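Local coordinates for SPCC1919.03c protein (Schizosaccharomyces pombe, PDB 2QRD), which probably serves as the beta subunit of AMP-activated protein kinase, holding the heterotrimer together and steering its location and substrate choice under glucose limitation, at residues P32-K37 with H58-H63. Sequence-based numbering, arbitrary orientation.
Sequences PPHLEK and HVLLNH
L60 supplies most of the apolar packing, its CD2 set against both the H34 ring and L35, its CD1 against the H34 carbonyl O. CD2 meets CD2 of L35 at 3.7 Å and also comes up to the edge of the H34 imidazole, near the ring plane, 3.4 Å from ring atom CD2. The other methyl, CD1, lies 3.3 Å from the backbone O of H34. A forked aliphatic side chain suits this place because it can reach a ring edge, a neighbouring leucine and the peptide between them. L60 CG, beside the backbone N and anti to the carbonyl carbon (chi1 -55°), carries the fork across to 32-37. Cut back to alanine, L60 would have neither methyl, which would probably open a gap beside L35 and leave the H34 ring edge less well packed.

V59, whose short branch suffices here, brings CG2 to 3.6 Å from CD2 of H34, the imidazole carbon that both methyls touch. Buried L35, aptly aliphatic, also packs against the H63 ring and Y83 of the kinase chain ssp2, whose F15 packs on L60.

The polar bonds lie within or beyond the segments. L35 N donates to P32 O at 3.2 Å, tightening the turn that presents H34 and L35. H63 ND1 hydrogen-bonds D93 OD1 of the kinase chain.

Two loops of the AMPK beta interaction domain, flanking helix 46-49, thus meet through van der Waals contacts without directional bonds; their fit rests on complementary shape, and the kinase subunit probably helps keep them together.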
# COMPACT_ATOMS: atom_id res chain seq x y z
N PRO B 32 26.84 7.75 13.55
CA PRO B 32 26.35 7.28 14.86
C PRO B 32 25.70 5.89 14.78
O PRO B 32 25.09 5.57 13.78
CB PRO B 32 25.34 8.34 15.27
CG PRO B 32 24.93 9.00 14.04
CD PRO B 32 26.08 8.92 13.08
N PRO B 33 25.84 5.08 15.85
CA PRO B 33 25.32 3.70 15.89
C PRO B 33 23.85 3.57 15.54
O PRO B 33 23.45 2.54 14.99
CB PRO B 33 25.53 3.29 17.34
CG PRO B 33 26.66 4.09 17.79
CD PRO B 33 26.53 5.42 17.11
N HIS B 34 23.06 4.61 15.83
CA HIS B 34 21.61 4.56 15.64
C HIS B 34 21.13 4.66 14.18
O HIS B 34 20.00 4.26 13.89
CB HIS B 34 20.88 5.52 16.60
CG HIS B 34 21.04 6.97 16.27
ND1 HIS B 34 22.18 7.69 16.57
CD2 HIS B 34 20.19 7.86 15.69
CE1 HIS B 34 22.04 8.94 16.17
NE2 HIS B 34 20.84 9.07 15.64
N LEU B 35 21.99 5.12 13.26
CA LEU B 35 21.68 5.15 11.81
C LEU B 35 22.15 3.92 11.04
O LEU B 35 22.22 3.92 9.80
CB LEU B 35 22.25 6.42 11.15
CG LEU B 35 21.56 7.76 11.43
CD1 LEU B 35 22.54 8.91 11.22
CD2 LEU B 35 20.30 7.94 10.58
N GLU B 36 22.50 2.88 11.77
CA GLU B 36 22.99 1.64 11.19
C GLU B 36 21.88 0.63 10.95
O GLU B 36 22.01 -0.23 10.08
CB GLU B 36 24.10 1.03 12.06
CG GLU B 36 25.49 1.67 11.80
CD GLU B 36 26.54 1.32 12.85
OE1 GLU B 36 26.44 0.23 13.48
OE2 GLU B 36 27.47 2.14 13.05
N LYS B 37 20.80 0.71 11.71
CA LYS B 37 19.73 -0.26 11.52
C LYS B 37 18.43 0.42 11.12
O LYS B 37 17.97 1.34 11.79
CB LYS B 37 19.55 -1.17 12.76
CG LYS B 37 19.09 -0.42 14.03
CD LYS B 37 19.06 -1.32 15.26
CE LYS B 37 19.09 -0.50 16.56
NZ LYS B 37 19.23 -1.37 17.77
N HIS B 58 12.39 7.24 18.03
CA HIS B 58 11.83 8.57 17.87
C HIS B 58 12.81 9.57 17.27
O HIS B 58 12.39 10.52 16.60
CB HIS B 58 11.27 9.10 19.19
CG HIS B 58 10.38 8.12 19.92
ND1 HIS B 58 9.43 7.35 19.28
CD2 HIS B 58 10.30 7.80 21.24
CE1 HIS B 58 8.82 6.58 20.16
NE2 HIS B 58 9.33 6.84 21.36
N VAL B 59 14.12 9.36 17.45
CA VAL B 59 15.08 10.25 16.79
C VAL B 59 15.22 10.01 15.27
O VAL B 59 15.79 10.85 14.59
CB VAL B 59 16.49 10.34 17.49
CG1 VAL B 59 16.39 10.81 18.95
CG2 VAL B 59 17.25 9.02 17.36
N LEU B 60 14.71 8.89 14.75
CA LEU B 60 14.86 8.56 13.33
C LEU B 60 13.59 8.79 12.51
O LEU B 60 13.46 8.31 11.37
CB LEU B 60 15.35 7.13 13.15
CG LEU B 60 16.65 6.70 13.86
CD1 LEU B 60 16.86 5.19 13.77
CD2 LEU B 60 17.85 7.48 13.32
N LEU B 61 12.65 9.50 13.12
CA LEU B 61 11.46 9.99 12.44
C LEU B 61 11.79 10.96 11.28
O LEU B 61 12.60 11.88 11.41
CB LEU B 61 10.52 10.64 13.47
CG LEU B 61 9.37 9.78 14.02
CD1 LEU B 61 9.64 8.28 14.00
CD2 LEU B 61 9.00 10.22 15.42
N ASN B 62 11.14 10.72 10.14
CA ASN B 62 11.35 11.48 8.90
C ASN B 62 12.80 11.69 8.48
O ASN B 62 13.17 12.73 7.96
CB ASN B 62 10.47 12.74 8.86
CG ASN B 62 8.94 12.41 8.76
OD1 ASN B 62 8.14 12.93 9.53
ND2 ASN B 62 8.56 11.53 7.83
N HIS B 63 13.61 10.66 8.70
CA HIS B 63 14.88 10.47 8.02
C HIS B 63 14.65 9.59 6.81
O HIS B 63 13.99 8.55 6.88
CB HIS B 63 15.90 9.78 8.95
CG HIS B 63 16.46 10.69 10.00
ND1 HIS B 63 17.71 11.26 9.90
CD2 HIS B 63 15.93 11.15 11.16
CE1 HIS B 63 17.93 12.03 10.95
NE2 HIS B 63 16.86 11.98 11.73